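Local coordinates for unique short US2 glycoprotein (Human herpesvirus 5, PDB 1IM3), which takes part in immune evasion by redirecting newly made MHC class I heavy chains through the SEC61 translocon to the cytosol for proteasomal destruction, at residues Leu17-Ser22 against Trp62-Leu67; Phe30-Lys35 against Leu78-Gln83. All blocks are in the same frame, centred on the assembly; numbering follows the deposited sequence.

Interaction 1. Residues Leu17-Ser22 against Trp62-Leu67; sequences LFARGS and WNVRNL
W62 lays its indole against the backbone of G21 where two antiparallel strands, 17-22 and 62-67, run side by side in one sheet of the immunoglobulin-like sandwich of the US2 lumenal domain. The missing side chain is the hollow here: G21 CA sits 3.5 Å from the centroid of the six-membered ring of W62, a CH-pi contact over the face. The ring reaches this place because CG stands between the backbone N and the carbonyl carbon (chi1 59°), which folds the indole back across the neighbouring strand. Further along, the peptide nitrogen of S22 lies over the same face of the indole, toward its rim. On the same inward face, A19 offers a small methyl beside V64, and L17 lies alongside L67, both pointing the same way, CB to CB 3.9 Å; C10 of strand 3-12 packs on L17 and A19.

The pairing is interrupted once. N66 and L67 both face L17, a G1 beta bulge, and the extra residue brings its peptide against one face of the F18 ring: N66 N lies 3.5 Å from the ring plane, over its centre. Y11 also meets the F18 ring, with nearly parallel planes.

On the outer face R20 and N63 lie side by side, guanidinium and amide planes 80° apart. R65, close by, sends its NH2 to a salt bridge with D51. The bend of R20 at chi3 (-54°) turns its NE and NH2 onto a single acceptor, N63 OD1, from the same face of the amide, at 3.2 Å from NE and 3.3 Å from NH2.

Interaction 2. Residues Phe30-Lys35 against Leu78-Gln83; sequences FVFDPK and LRLVLQ
F32 turns a ring face to L78 where strands 30-35 and 78-82 pair antiparallel, in regular register, within the second sheet of the immunoglobulin-like sandwich. The two side chains meet at about a right angle, and the CD1 methyl of L78 stands over the ring, 4.0 Å from its centroid, in a CH-pi contact set toward the rim. That same methyl also packs on P34 CB, at 3.7 Å. L80 approaches F32 differently: it lies alongside and points the same way, with its CD2 3.5 Å from F32 CD1. Putting CG of F32 anti to the backbone N (chi1 -174°) sends the ring into this group of leucine methyls, on the face that looks into the sandwich, where W62 meets it too.

The other face carries V31, D33, R79 and V81. The two valines cross obliquely, V81 turning CG1 to V31 CB, though the modelled closeness rests on a nearly eclipsed V81 torsion and is doubtful. D33 and R79 also cross at a slant, with carboxylate and guanidinium planes 82° apart. R79, extended from CG to NE, carries its head group past the carboxylate, while K35 runs beside R79 in the same direction and bends at chi2 and chi4 to bring NZ into a salt bridge with D33, 2.9 Å from OD1, its hydrogen bonds there being weak. One acid thus lies between two bases, an arrangement that would be expected to favour its ionised form.

This salt-bridge network continues into a second protein of the assembly: a basic side chain of that chain forms a salt bridge with D33 OD1, and its backbone bonds to K35 and R79; N44 also accepts from K35 NZ. Across the strands, R79 NH1 gives a hydrogen bond, part of a salt bridge, to the anti lone pair of D33 OD2 at 3.1 Å.

Interactions 1 and 2 each pair two antiparallel strands, but in different sheets of the same sandwich, and their inward faces touch: W62 CG lies 3.7 Å from F32 CE1, and W62 CZ2 is 3.4 Å from L78 CD2. The shared core is therefore aromatic and aliphatic from both sides. Interaction 2 is buried almost throughout, and another protein chain lies against its charged face, whereas interaction 1 is only partly buried and no other protein chain of the assembly touches it. The outward chemistry differs accordingly: an arginine–asparagine pair in 17-22/62-67, a salt-bridge network joined to a partner protein in 30-35/78-83. The register also differs, bulged in the first and regular in the second.

Interaction 1. Residues Leu17-Ser22 against Trp62-Leu67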
loop_
_atom_site.group_PDB
_atom_site.type_symbol
_atom_site.label_atom_id
_atom_site.label_comp_id
_atom_site.label_asym_id
_atom_site.label_seq_id
_atom_site.Cartn_x
_atom_site.Cartn_y
_atom_site.Cartn_z
ATOM N N LEU D 17 -5.658 11.979 29.626
ATOM C CA LEU D 17 -6.486 12.867 28.834
ATOM C C LEU D 17 -7.971 12.574 29.040
ATOM O O LEU D 17 -8.389 11.420 29.164
ATOM C CB LEU D 17 -6.125 12.712 27.356
ATOM C CG LEU D 17 -7.000 13.382 26.298
ATOM C CD1 LEU D 17 -6.891 14.891 26.435
ATOM C CD2 LEU D 17 -6.563 12.954 24.910
ATOM N N PHE D 18 -8.757 13.638 29.107
ATOM C CA PHE D 18 -10.211 13.541 29.256
ATOM C C PHE D 18 -10.717 14.476 28.170
ATOM O O PHE D 18 -10.351 15.649 28.152
ATOM C CB PHE D 18 -10.674 14.047 30.623
ATOM C CG PHE D 18 -10.414 13.091 31.743
ATOM C CD1 PHE D 18 -11.441 12.299 32.255
ATOM C CD2 PHE D 18 -9.137 12.973 32.284
ATOM C CE1 PHE D 18 -11.199 11.391 33.299
ATOM C CE2 PHE D 18 -8.881 12.076 33.321
ATOM C CZ PHE D 18 -9.915 11.281 33.830
ATOM N N ALA D 19 -11.516 13.958 27.243
ATOM C CA ALA D 19 -12.023 14.787 26.161
ATOM C C ALA D 19 -13.469 14.424 25.879
ATOM O O ALA D 19 -13.816 13.253 25.756
ATOM C CB ALA D 19 -11.183 14.590 24.917
ATOM N N ARG D 20 -14.305 15.451 25.797
ATOM C CA ARG D 20 -15.719 15.258 25.548
ATOM C C ARG D 20 -16.134 16.147 24.392
ATOM O O ARG D 20 -15.670 17.280 24.268
ATOM C CB ARG D 20 -16.528 15.620 26.792
ATOM C CG ARG D 20 -18.016 15.355 26.640
ATOM C CD ARG D 20 -18.721 15.561 27.961
ATOM N NE ARG D 20 -18.092 14.759 29.006
ATOM C CZ ARG D 20 -18.371 14.860 30.301
ATOM N NH1 ARG D 20 -19.274 15.740 30.713
ATOM N NH2 ARG D 20 -17.752 14.082 31.181
ATOM N N GLY D 21 -17.001 15.630 23.538
ATOM C CA GLY D 21 -17.444 16.417 22.418
ATOM C C GLY D 21 -18.730 15.835 21.888
ATOM O O GLY D 21 -19.162 14.753 22.290
ATOM N N SER D 22 -19.346 16.557 20.970
ATOM C CA SER D 22 -20.587 16.102 20.391
ATOM C C SER D 22 -20.781 16.729 19.029
ATOM O O SER D 22 -20.376 17.872 18.794
ATOM C CB SER D 22 -21.758 16.470 21.304
ATOM O OG SER D 22 -22.996 16.197 20.669
ATOM N N TRP D 62 -18.336 11.777 22.071
ATOM C CA TRP D 62 -17.211 11.126 22.696
ATOM C C TRP D 62 -17.047 11.622 24.115
ATOM O O TRP D 62 -17.417 12.747 24.440
ATOM C CB TRP D 62 -15.938 11.334 21.875
ATOM C CG TRP D 62 -15.526 12.735 21.650
ATOM C CD1 TRP D 62 -14.574 13.418 22.340
ATOM C CD2 TRP D 62 -15.956 13.616 20.588
ATOM N NE1 TRP D 62 -14.373 14.658 21.776
ATOM C CE2 TRP D 62 -15.203 14.804 20.702
ATOM C CE3 TRP D 62 -16.887 13.506 19.553
ATOM C CZ2 TRP D 62 -15.355 15.884 19.813
ATOM C CZ3 TRP D 62 -17.039 14.572 18.667
ATOM C CH2 TRP D 62 -16.274 15.748 18.800
ATOM N N ASN D 63 -16.502 10.755 24.955
ATOM C CA ASN D 63 -16.293 11.022 26.360
ATOM C C ASN D 63 -15.045 10.239 26.775
ATOM O O ASN D 63 -15.097 9.317 27.586
ATOM C CB ASN D 63 -17.501 10.545 27.163
ATOM C CG ASN D 63 -17.391 10.904 28.643
ATOM O OD1 ASN D 63 -16.723 11.875 28.995
ATOM N ND2 ASN D 63 -18.056 10.134 29.509
ATOM N N VAL D 64 -13.930 10.614 26.179
ATOM C CA VAL D 64 -12.653 9.972 26.437
ATOM C C VAL D 64 -12.233 10.173 27.886
ATOM O O VAL D 64 -12.128 11.305 28.355
ATOM C CB VAL D 64 -11.579 10.542 25.499
ATOM C CG1 VAL D 64 -10.221 9.905 25.798
ATOM C CG2 VAL D 64 -11.976 10.276 24.055
ATOM N N ARG D 65 -12.002 9.082 28.599
ATOM C CA ARG D 65 -11.638 9.175 30.006
ATOM C C ARG D 65 -10.341 8.428 30.328
ATOM O O ARG D 65 -10.124 7.299 29.878
ATOM C CB ARG D 65 -12.797 8.650 30.876
ATOM C CG ARG D 65 -14.091 9.462 30.763
ATOM C CD ARG D 65 -15.320 8.651 31.143
ATOM N NE ARG D 65 -15.736 7.731 30.088
ATOM C CZ ARG D 65 -16.803 6.942 30.166
ATOM N NH1 ARG D 65 -17.561 6.965 31.257
ATOM N NH2 ARG D 65 -17.112 6.133 29.154
ATOM N N ASN D 66 -9.465 9.132 31.052
ATOM C CA ASN D 66 -8.171 8.627 31.527
ATOM C C ASN D 66 -7.204 8.099 30.504
ATOM O O ASN D 66 -6.563 7.085 30.715
ATOM C CB ASN D 66 -8.397 7.544 32.550
ATOM C CG ASN D 66 -8.805 8.102 33.858
ATOM O OD1 ASN D 66 -7.985 8.691 34.573
ATOM N ND2 ASN D 66 -10.088 7.955 34.194
ATOM N N LEU D 67 -7.092 8.798 29.396
ATOM C CA LEU D 67 -6.211 8.355 28.352
ATOM C C LEU D 67 -4.795 8.835 28.634
ATOM O O LEU D 67 -4.537 10.037 28.671
ATOM C CB LEU D 67 -6.715 8.886 27.007
ATOM C CG LEU D 67 -5.871 8.390 25.848
ATOM C CD1 LEU D 67 -5.823 6.859 25.855
ATOM C CD2 LEU D 67 -6.448 8.907 24.568
#

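Interaction 2. Residues Phe30-Lys35 against Leu78-Gln83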
loop_
_atom_site.group_PDB
_atom_site.type_symbol
_atom_site.label_atom_id
_atom_site.label_comp_id
_atom_site.label_asym_id
_atom_site.label_seq_id
_atom_site.Cartn_x
_atom_site.Cartn_y
_atom_site.Cartn_z
ATOM N N PHE D 30 -19.304 6.526 10.527
ATOM C CA PHE D 30 -18.266 7.442 10.993
ATOM C C PHE D 30 -16.927 6.755 11.281
ATOM O O PHE D 30 -16.837 5.533 11.371
ATOM C CB PHE D 30 -18.697 8.103 12.299
ATOM C CG PHE D 30 -18.513 7.202 13.502
ATOM C CD1 PHE D 30 -19.394 6.138 13.732
ATOM C CD2 PHE D 30 -17.384 7.332 14.328
ATOM C CE1 PHE D 30 -19.163 5.207 14.756
ATOM C CE2 PHE D 30 -17.122 6.409 15.366
ATOM C CZ PHE D 30 -18.014 5.337 15.585
ATOM N N VAL D 31 -15.895 7.581 11.439
ATOM C CA VAL D 31 -14.563 7.136 11.807
ATOM C C VAL D 31 -14.104 8.164 12.833
ATOM O O VAL D 31 -14.158 9.364 12.581
ATOM C CB VAL D 31 -13.557 7.148 10.641
ATOM C CG1 VAL D 31 -12.216 6.633 11.138
ATOM C CG2 VAL D 31 -14.062 6.272 9.491
ATOM N N PHE D 32 -13.690 7.691 14.006
ATOM C CA PHE D 32 -13.209 8.583 15.078
ATOM C C PHE D 32 -11.697 8.382 15.059
ATOM O O PHE D 32 -11.212 7.316 15.422
ATOM C CB PHE D 32 -13.778 8.147 16.429
ATOM C CG PHE D 32 -13.464 9.084 17.563
ATOM C CD1 PHE D 32 -14.081 10.328 17.660
ATOM C CD2 PHE D 32 -12.566 8.711 18.561
ATOM C CE1 PHE D 32 -13.817 11.181 18.731
ATOM C CE2 PHE D 32 -12.298 9.569 19.640
ATOM C CZ PHE D 32 -12.934 10.801 19.713
ATOM N N ASP D 33 -10.955 9.401 14.648
ATOM C CA ASP D 33 -9.504 9.258 14.505
ATOM C C ASP D 33 -8.720 10.306 15.319
ATOM O O ASP D 33 -8.216 11.275 14.772
ATOM C CB ASP D 33 -9.194 9.367 13.001
ATOM C CG ASP D 33 -7.740 9.067 12.659
ATOM O OD1 ASP D 33 -6.952 8.698 13.559
ATOM O OD2 ASP D 33 -7.384 9.202 11.471
ATOM N N PRO D 34 -8.609 10.106 16.636
ATOM C CA PRO D 34 -7.900 11.046 17.516
ATOM C C PRO D 34 -6.375 10.971 17.476
ATOM O O PRO D 34 -5.793 9.892 17.454
ATOM C CB PRO D 34 -8.466 10.717 18.895
ATOM C CG PRO D 34 -8.635 9.243 18.823
ATOM C CD PRO D 34 -9.230 9.027 17.419
ATOM N N LYS D 35 -5.737 12.132 17.448
ATOM C CA LYS D 35 -4.274 12.196 17.423
ATOM C C LYS D 35 -3.742 13.098 18.525
ATOM O O LYS D 35 -4.383 14.082 18.890
ATOM C CB LYS D 35 -3.739 12.760 16.100
ATOM C CG LYS D 35 -3.780 11.862 14.861
ATOM C CD LYS D 35 -5.074 12.044 14.066
ATOM C CE LYS D 35 -4.973 11.558 12.607
ATOM N NZ LYS D 35 -4.716 10.098 12.396
ATOM N N LEU D 78 -8.180 16.080 16.297
ATOM C CA LEU D 78 -9.228 15.109 16.071
ATOM C C LEU D 78 -9.697 15.054 14.632
ATOM O O LEU D 78 -10.377 15.965 14.158
ATOM C CB LEU D 78 -10.402 15.431 16.994
ATOM C CG LEU D 78 -11.545 14.426 17.082
ATOM C CD1 LEU D 78 -10.997 13.041 17.409
ATOM C CD2 LEU D 78 -12.531 14.891 18.168
ATOM N N ARG D 79 -9.324 13.992 13.927
ATOM C CA ARG D 79 -9.750 13.817 12.547
ATOM C C ARG D 79 -11.027 12.992 12.580
ATOM O O ARG D 79 -11.091 11.957 13.225
ATOM C CB ARG D 79 -8.675 13.094 11.722
ATOM C CG ARG D 79 -9.107 12.727 10.293
ATOM C CD ARG D 79 -7.983 12.073 9.471
ATOM N NE ARG D 79 -8.465 11.635 8.163
ATOM C CZ ARG D 79 -8.959 10.425 7.908
ATOM N NH1 ARG D 79 -9.039 9.493 8.866
ATOM N NH2 ARG D 79 -9.387 10.150 6.694
ATOM N N LEU D 80 -12.056 13.469 11.905
ATOM C CA LEU D 80 -13.313 12.746 11.892
ATOM C C LEU D 80 -13.769 12.593 10.462
ATOM O O LEU D 80 -13.531 13.474 9.643
ATOM C CB LEU D 80 -14.392 13.523 12.655
ATOM C CG LEU D 80 -14.196 13.799 14.139
ATOM C CD1 LEU D 80 -15.332 14.672 14.634
ATOM C CD2 LEU D 80 -14.160 12.482 14.919
ATOM N N VAL D 81 -14.369 11.459 10.130
ATOM C CA VAL D 81 -14.913 11.350 8.795
ATOM C C VAL D 81 -16.350 10.905 9.017
ATOM O O VAL D 81 -16.632 9.862 9.603
ATOM C CB VAL D 81 -14.076 10.433 7.842
ATOM C CG1 VAL D 81 -12.964 9.756 8.582
ATOM C CG2 VAL D 81 -14.970 9.487 7.092
ATOM N N LEU D 82 -17.252 11.787 8.617
ATOM C CA LEU D 82 -18.682 11.603 8.792
ATOM C C LEU D 82 -19.303 11.417 7.431
ATOM O O LEU D 82 -19.224 12.303 6.571
ATOM C CB LEU D 82 -19.255 12.845 9.458
ATOM C CG LEU D 82 -18.428 13.351 10.649
ATOM C CD1 LEU D 82 -18.965 14.695 11.128
ATOM C CD2 LEU D 82 -18.464 12.329 11.763
ATOM N N GLN D 83 -19.904 10.252 7.219
ATOM C CA GLN D 83 -20.519 9.985 5.922
ATOM C C GLN D 83 -19.500 10.238 4.827
ATOM O O GLN D 83 -19.871 10.624 3.734
ATOM C CB GLN D 83 -21.714 10.914 5.694
ATOM C CG GLN D 83 -23.007 10.337 6.100
ATOM C CD GLN D 83 -23.491 9.346 5.103
ATOM O OE1 GLN D 83 -22.683 8.649 4.477
ATOM N NE2 GLN D 83 -24.826 9.259 4.939
#